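PDB 2BYC: blue-light receptor of the bluf-family, which binds a flavin, here flavin mononucleotide, and probably serves as a bacterial blue-light photoreceptor that passes a light signal on. Local coordinates for residues Thr40-Asn46 with Ser94-Arg100; Thr53-Arg58 with Pro84-Phe90. One frame throughout, in Å; residues are numbered along the deposited sequence.

Contact 1. Residues Thr40-Asn46 with Ser94-Arg100; sequences TGILLYN and SMRIVSR
Ser94 starts the pairing beside Thr40, its carbonyl O 3.6 Å from Thr40 CA, and uses that same oxygen to accept a bond from Asn34. At Met95 the side chain folds over the neighbouring backbone: bends at chi2 and chi3 (29° and 68°) carry SD to 3.4 Å from Ile42 C and lay CE against Gly41, where a CB would crowd the methyl. Met95 also touches Gln52 and the FMN, so this residue, just ahead of strand 96-98, forms part of the flavin pocket. Arg96 N bonds Gly41 O, and Leu43 N returns a nearly straight bond of 2.8 Å to Arg96 O. This is the parallel pairing of strand 96-98 with strand 40-45 in the BLUF domain sheet. The extended Arg96 side chain passes obliquely over Ile42, its CB near Ile42 CG2, and leads to a salt bridge with Glu102. Ile97, on the Leu43 face, sets CG1 3.6 Å from Leu43 O, while CD1 packs against Tyr45 CB. Val98 N reaches Leu43 O at 2.7 Å and Val98 O accepts from Tyr45 N; its side chain meets Leu44 on the face packed by helix 120-131. Past Ser99, Arg100 bends at chi3 (-57°) to bring NE 3.0 Å from Asn46 O, straight from the guanidinium edge but above the carbonyl plane. Arg100 NH2 lies 3.6 Å from Tyr45 OH, the side chains running alongside.

Contact 2. Residues Thr53-Arg58 with Pro84-Phe90; sequences TIEGPR and PITARRF
Glu55 reaches across to two consecutive backbone amides, those of Arg89 and Phe90, taking one with each carboxylate oxygen. Phe90 N gives a bond of 2.7 Å to the syn lone pair of Glu55 OE2, while Arg89 N meets Glu55 OE1 at 3.1 Å, also from the syn side but 25° out of the carboxylate plane. Together they fix the rotation of the carboxylate. CG of Glu55 sits between its backbone N and carbonyl carbon (chi1 50°), and from there the extended chain carries the acid to the loop. Around it, Arg88 CB comes to 3.3 Å from Glu55 OE2, Arg89 lays CG beside OE1, and Ile85 CD1 packs on Glu55 CB. A glutamine here would probably leave one of the two loop amides facing an NH2 group in place of an acceptor, letting the loop at Arg89 and Phe90 shift. In the BLUF fold this joins strand 49-55, in the middle of the sheet, to the loop that leads from strand 77-84 to strand 96-98. The Arg88 guanidinium, turned 78° from the carboxylate, makes a weak bond of 2.9 Å from NH1 to Glu55 O; its stronger partners are Thr40 OG1 and Gly38 O. Thr40 OG1 also bonds Glu55 OE2 directly, so one hydroxyl joins the acid and the arginine. Thr53 CG2 meets Phe90 CE1 at 4.0 Å, the side chains crossing at about a right angle, and Ala129 of helix 120-131 touches the Phe90 side chain. Pro84 CG rests at the edge of the Arg58 guanidinium, whose NH2 bonds Phe1 O.

Overall arrangement
The centres of the two contacts lie about 15 Å apart. Both reach the same mixed sheet, contact 2 through strand 49-55 only, its other half being a loop; strand 40-45 of contact 1 pairs antiparallel with strand 49-55. Along the chain the order is 40-46, 53-58, 84-90, 94-100, so contact 2 falls wholly between the two halves of contact 1. They meet at Thr40, whose backbone O probably bonds Glu55 N, and at Ile42, where CD1 packs on Phe90 CZ. The side chain of Thr53 is about 9 Å from the bound FMN, whereas Met95 touches it. Strand 40-45 thus links the flavin-side Met95 with loop 84-90 and helix 120-131, possibly a route for a light-induced change.

Contact 1. Residues Thr40-Asn46 with Ser94-Arg100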
loop_
_atom_site.group_PDB
_atom_site.type_symbol
_atom_site.label_atom_id
_atom_site.label_comp_id
_atom_site.label_asym_id
_atom_site.label_seq_id
_atom_site.Cartn_x
_atom_site.Cartn_y
_atom_site.Cartn_z
ATOM N N THR A 40 -6.517 6.063 2.033
ATOM C CA THR A 40 -6.889 4.678 2.213
ATOM C C THR A 40 -5.962 3.861 1.372
ATOM O O THR A 40 -5.331 4.395 0.498
ATOM C CB THR A 40 -8.370 4.426 1.747
ATOM O OG1 THR A 40 -8.559 4.873 0.381
ATOM C CG2 THR A 40 -9.312 5.058 2.699
ATOM N N GLY A 41 -5.810 2.577 1.671
ATOM C CA GLY A 41 -4.917 1.794 0.844
ATOM C C GLY A 41 -4.468 0.510 1.534
ATOM O O GLY A 41 -5.044 0.116 2.600
ATOM N N ILE A 42 -3.448 -0.099 0.967
ATOM C CA ILE A 42 -3.020 -1.409 1.395
ATOM C C ILE A 42 -1.472 -1.423 1.395
ATOM O O ILE A 42 -0.846 -0.775 0.584
ATOM C CB ILE A 42 -3.614 -2.572 0.479
ATOM C CG1 ILE A 42 -3.417 -2.237 -1.024
ATOM C CG2 ILE A 42 -5.076 -2.792 0.686
ATOM C CD1 ILE A 42 -3.225 -3.446 -1.996
ATOM N N LEU A 43 -0.900 -2.185 2.314
ATOM C CA LEU A 43 0.512 -2.399 2.371
ATOM C C LEU A 43 0.809 -3.858 2.288
ATOM O O LEU A 43 0.289 -4.672 3.071
ATOM C CB LEU A 43 0.943 -1.911 3.688
ATOM C CG LEU A 43 2.394 -2.008 4.177
ATOM C CD1 LEU A 43 3.332 -1.303 3.228
ATOM C CD2 LEU A 43 2.514 -1.525 5.615
ATOM N N LEU A 44 1.637 -4.236 1.335
ATOM C CA LEU A 44 1.928 -5.644 1.143
ATOM C C LEU A 44 3.310 -5.807 1.722
ATOM O O LEU A 44 4.161 -5.019 1.424
ATOM C CB LEU A 44 1.868 -6.064 -0.358
ATOM C CG LEU A 44 0.541 -5.829 -1.089
ATOM C CD1 LEU A 44 0.259 -4.428 -1.387
ATOM C CD2 LEU A 44 0.632 -6.409 -2.408
ATOM N N TYR A 45 3.517 -6.869 2.482
ATOM C CA TYR A 45 4.773 -7.087 3.118
ATOM C C TYR A 45 5.101 -8.589 2.935
ATOM O O TYR A 45 4.275 -9.404 3.283
ATOM C CB TYR A 45 4.720 -6.644 4.557
ATOM C CG TYR A 45 5.874 -7.210 5.357
ATOM C CD1 TYR A 45 7.169 -6.707 5.225
ATOM C CD2 TYR A 45 5.651 -8.289 6.213
ATOM C CE1 TYR A 45 8.235 -7.268 5.956
ATOM C CE2 TYR A 45 6.671 -8.836 6.929
ATOM C CZ TYR A 45 7.939 -8.357 6.791
ATOM O OH TYR A 45 8.916 -8.994 7.552
ATOM N N ASN A 46 6.268 -8.946 2.368
ATOM C CA ASN A 46 6.570 -10.402 2.101
ATOM C C ASN A 46 7.834 -10.769 2.791
ATOM O O ASN A 46 8.343 -11.868 2.594
ATOM C CB ASN A 46 6.751 -10.660 0.603
ATOM C CG ASN A 46 7.995 -9.961 0.021
ATOM O OD1 ASN A 46 8.350 -10.149 -1.114
ATOM N ND2 ASN A 46 8.612 -9.163 0.786
ATOM N N SER A 94 -8.080 2.450 5.859
ATOM C CA SER A 94 -7.078 3.434 6.136
ATOM C C SER A 94 -5.672 2.941 5.735
ATOM O O SER A 94 -4.965 3.662 5.090
ATOM C CB SER A 94 -7.153 3.743 7.637
ATOM O OG SER A 94 -6.394 4.881 7.959
ATOM N N MET A 95 -5.328 1.711 6.127
ATOM C CA MET A 95 -4.146 0.966 5.629
ATOM C C MET A 95 -4.512 -0.453 6.040
ATOM O O MET A 95 -4.836 -0.688 7.157
ATOM C CB MET A 95 -2.846 1.505 6.255
ATOM C CG MET A 95 -1.514 1.137 5.551
ATOM S SD MET A 95 -1.823 0.908 3.822
ATOM C CE MET A 95 -2.235 2.587 3.258
ATOM N N ARG A 96 -4.603 -1.371 5.108
ATOM C CA ARG A 96 -4.779 -2.767 5.509
ATOM C C ARG A 96 -3.398 -3.396 5.257
ATOM O O ARG A 96 -2.791 -3.104 4.220
ATOM C CB ARG A 96 -5.830 -3.478 4.685
ATOM C CG ARG A 96 -6.209 -4.817 5.373
ATOM C CD ARG A 96 -7.141 -5.537 4.520
ATOM N NE ARG A 96 -7.550 -6.853 5.016
ATOM C CZ ARG A 96 -6.762 -7.918 5.215
ATOM N NH1 ARG A 96 -5.440 -7.843 5.062
ATOM N NH2 ARG A 96 -7.307 -9.078 5.614
ATOM N N ILE A 97 -2.841 -4.145 6.188
ATOM C CA ILE A 97 -1.539 -4.773 5.885
ATOM C C ILE A 97 -1.925 -6.128 5.332
ATOM O O ILE A 97 -2.899 -6.764 5.813
ATOM C CB ILE A 97 -0.623 -4.912 7.076
ATOM C CG1 ILE A 97 0.679 -5.527 6.588
ATOM C CG2 ILE A 97 -1.251 -5.672 8.202
ATOM C CD1 ILE A 97 1.790 -5.524 7.543
ATOM N N VAL A 98 -1.189 -6.535 4.306
ATOM C CA VAL A 98 -1.355 -7.826 3.696
ATOM C C VAL A 98 0.025 -8.524 3.812
ATOM O O VAL A 98 0.939 -8.218 3.069
ATOM C CB VAL A 98 -1.789 -7.747 2.226
ATOM C CG1 VAL A 98 -1.914 -9.130 1.710
ATOM C CG2 VAL A 98 -3.168 -7.089 2.089
ATOM N N SER A 99 0.172 -9.431 4.756
ATOM C CA SER A 99 1.494 -10.027 5.036
ATOM C C SER A 99 1.793 -11.248 4.180
ATOM O O SER A 99 1.099 -11.536 3.261
ATOM C CB SER A 99 1.591 -10.392 6.525
ATOM O OG SER A 99 0.647 -11.438 6.703
ATOM N N ARG A 100 2.905 -11.917 4.470
ATOM C CA ARG A 100 3.370 -13.039 3.640
ATOM C C ARG A 100 2.303 -14.103 3.439
ATOM O O ARG A 100 1.971 -14.403 2.307
ATOM C CB ARG A 100 4.593 -13.693 4.285
ATOM C CG ARG A 100 5.562 -14.425 3.353
ATOM C CD ARG A 100 6.780 -14.871 4.164
ATOM N NE ARG A 100 7.386 -13.674 4.787
ATOM C CZ ARG A 100 7.460 -13.409 6.097
ATOM N NH1 ARG A 100 7.032 -14.278 7.013
ATOM N NH2 ARG A 100 8.009 -12.279 6.509
#

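Contact 2. Residues Thr53-Arg58 with Pro84-Phe90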
loop_
_atom_site.group_PDB
_atom_site.type_symbol
_atom_site.label_atom_id
_atom_site.label_comp_id
_atom_site.label_asym_id
_atom_site.label_seq_id
_atom_site.Cartn_x
_atom_site.Cartn_y
_atom_site.Cartn_z
ATOM N N THR A 53 0.071 0.842 -1.700
ATOM C CA THR A 53 -0.842 1.628 -2.518
ATOM C C THR A 53 -1.579 2.560 -1.596
ATOM O O THR A 53 -2.172 2.073 -0.627
ATOM C CB THR A 53 -1.876 0.732 -3.110
ATOM O OG1 THR A 53 -1.241 -0.109 -4.084
ATOM C CG2 THR A 53 -2.974 1.576 -3.806
ATOM N N ILE A 54 -1.531 3.862 -1.857
ATOM C CA ILE A 54 -2.320 4.815 -1.036
ATOM C C ILE A 54 -3.122 5.600 -1.977
ATOM O O ILE A 54 -2.664 5.878 -3.105
ATOM C CB ILE A 54 -1.398 5.832 -0.295
ATOM C CG1 ILE A 54 -0.454 6.480 -1.310
ATOM C CG2 ILE A 54 -0.670 5.160 0.889
ATOM C CD1 ILE A 54 0.523 7.446 -0.760
ATOM N N GLU A 55 -4.343 5.921 -1.582
ATOM C CA GLU A 55 -5.226 6.620 -2.540
ATOM C C GLU A 55 -5.931 7.685 -1.731
ATOM O O GLU A 55 -6.175 7.528 -0.568
ATOM C CB GLU A 55 -6.220 5.706 -3.172
ATOM C CG GLU A 55 -6.961 4.889 -2.189
ATOM C CD GLU A 55 -7.712 3.759 -2.847
ATOM O OE1 GLU A 55 -7.456 3.495 -4.020
ATOM O OE2 GLU A 55 -8.563 3.151 -2.179
ATOM N N GLY A 56 -6.150 8.810 -2.340
ATOM C CA GLY A 56 -6.742 9.938 -1.644
ATOM C C GLY A 56 -6.501 11.192 -2.452
ATOM O O GLY A 56 -6.086 11.103 -3.553
ATOM N N PRO A 57 -6.789 12.374 -1.899
ATOM C CA PRO A 57 -6.506 13.677 -2.566
ATOM C C PRO A 57 -5.024 13.788 -3.079
ATOM O O PRO A 57 -4.048 13.520 -2.323
ATOM C CB PRO A 57 -6.758 14.721 -1.470
ATOM C CG PRO A 57 -7.575 13.989 -0.317
ATOM C CD PRO A 57 -7.520 12.466 -0.600
ATOM N N ARG A 58 -4.825 14.302 -4.291
ATOM C CA ARG A 58 -3.444 14.353 -4.853
ATOM C C ARG A 58 -2.454 14.951 -3.832
ATOM O O ARG A 58 -1.311 14.432 -3.642
ATOM C CB ARG A 58 -3.391 15.159 -6.166
ATOM C CG ARG A 58 -1.951 15.342 -6.669
ATOM C CD ARG A 58 -1.814 14.911 -8.194
ATOM N NE ARG A 58 -2.930 15.504 -8.801
ATOM C CZ ARG A 58 -3.666 15.101 -9.809
ATOM N NH1 ARG A 58 -3.415 14.040 -10.561
ATOM N NH2 ARG A 58 -4.716 15.855 -10.035
ATOM N N PRO A 84 -4.536 9.160 -11.599
ATOM C CA PRO A 84 -5.810 9.695 -11.210
ATOM C C PRO A 84 -6.853 8.610 -11.199
ATOM O O PRO A 84 -6.818 7.675 -12.037
ATOM C CB PRO A 84 -6.147 10.634 -12.355
ATOM C CG PRO A 84 -4.857 11.085 -12.885
ATOM C CD PRO A 84 -3.952 9.879 -12.742
ATOM N N ILE A 85 -7.787 8.720 -10.269
ATOM C CA ILE A 85 -8.859 7.748 -10.190
ATOM C C ILE A 85 -10.224 8.348 -9.923
ATOM O O ILE A 85 -10.313 9.296 -9.230
ATOM C CB ILE A 85 -8.574 6.701 -9.086
ATOM C CG1 ILE A 85 -8.192 7.366 -7.735
ATOM C CG2 ILE A 85 -7.569 5.703 -9.618
ATOM C CD1 ILE A 85 -8.211 6.358 -6.503
ATOM N N THR A 86 -11.273 7.672 -10.399
ATOM C CA THR A 86 -12.719 8.011 -10.239
ATOM C C THR A 86 -13.159 7.695 -8.811
ATOM O O THR A 86 -13.768 8.532 -8.114
ATOM C CB THR A 86 -13.556 7.165 -11.297
ATOM O OG1 THR A 86 -13.374 7.726 -12.609
ATOM C CG2 THR A 86 -15.070 7.080 -10.989
ATOM N N ALA A 87 -12.785 6.504 -8.346
ATOM C CA ALA A 87 -13.301 6.014 -7.064
ATOM C C ALA A 87 -12.201 5.295 -6.390
ATOM O O ALA A 87 -11.435 4.695 -7.069
ATOM C CB ALA A 87 -14.399 5.054 -7.346
ATOM N N ARG A 88 -12.121 5.343 -5.067
ATOM C CA ARG A 88 -11.230 4.436 -4.304
ATOM C C ARG A 88 -11.375 2.939 -4.611
ATOM O O ARG A 88 -12.474 2.397 -4.798
ATOM C CB ARG A 88 -11.403 4.674 -2.797
ATOM C CG ARG A 88 -11.070 6.068 -2.353
ATOM C CD ARG A 88 -11.228 6.206 -0.876
ATOM N NE ARG A 88 -11.135 7.615 -0.550
ATOM C CZ ARG A 88 -10.054 8.210 -0.080
ATOM N NH1 ARG A 88 -8.949 7.517 0.130
ATOM N NH2 ARG A 88 -10.087 9.481 0.195
ATOM N N ARG A 89 -10.241 2.255 -4.628
ATOM C CA ARG A 89 -10.200 0.791 -4.737
ATOM C C ARG A 89 -10.348 0.131 -3.345
ATOM O O ARG A 89 -10.916 -0.937 -3.248
ATOM C CB ARG A 89 -8.890 0.381 -5.427
ATOM C CG ARG A 89 -8.486 1.328 -6.600
ATOM C CD ARG A 89 -6.899 1.378 -6.924
ATOM N NE ARG A 89 -6.628 1.913 -8.308
ATOM C CZ ARG A 89 -6.919 1.224 -9.398
ATOM N NH1 ARG A 89 -7.451 -0.001 -9.260
ATOM N NH2 ARG A 89 -6.715 1.740 -10.616
ATOM N N PHE A 90 -9.818 0.755 -2.286
ATOM C CA PHE A 90 -9.882 0.226 -0.924
ATOM C C PHE A 90 -10.501 1.242 0.023
ATOM O O PHE A 90 -9.886 1.643 1.006
ATOM C CB PHE A 90 -8.454 -0.155 -0.402
ATOM C CG PHE A 90 -7.667 -0.867 -1.418
ATOM C CD1 PHE A 90 -6.817 -0.151 -2.280
ATOM C CD2 PHE A 90 -7.908 -2.247 -1.664
ATOM C CE1 PHE A 90 -6.103 -0.782 -3.302
ATOM C CE2 PHE A 90 -7.223 -2.907 -2.708
ATOM C CZ PHE A 90 -6.309 -2.162 -3.520
#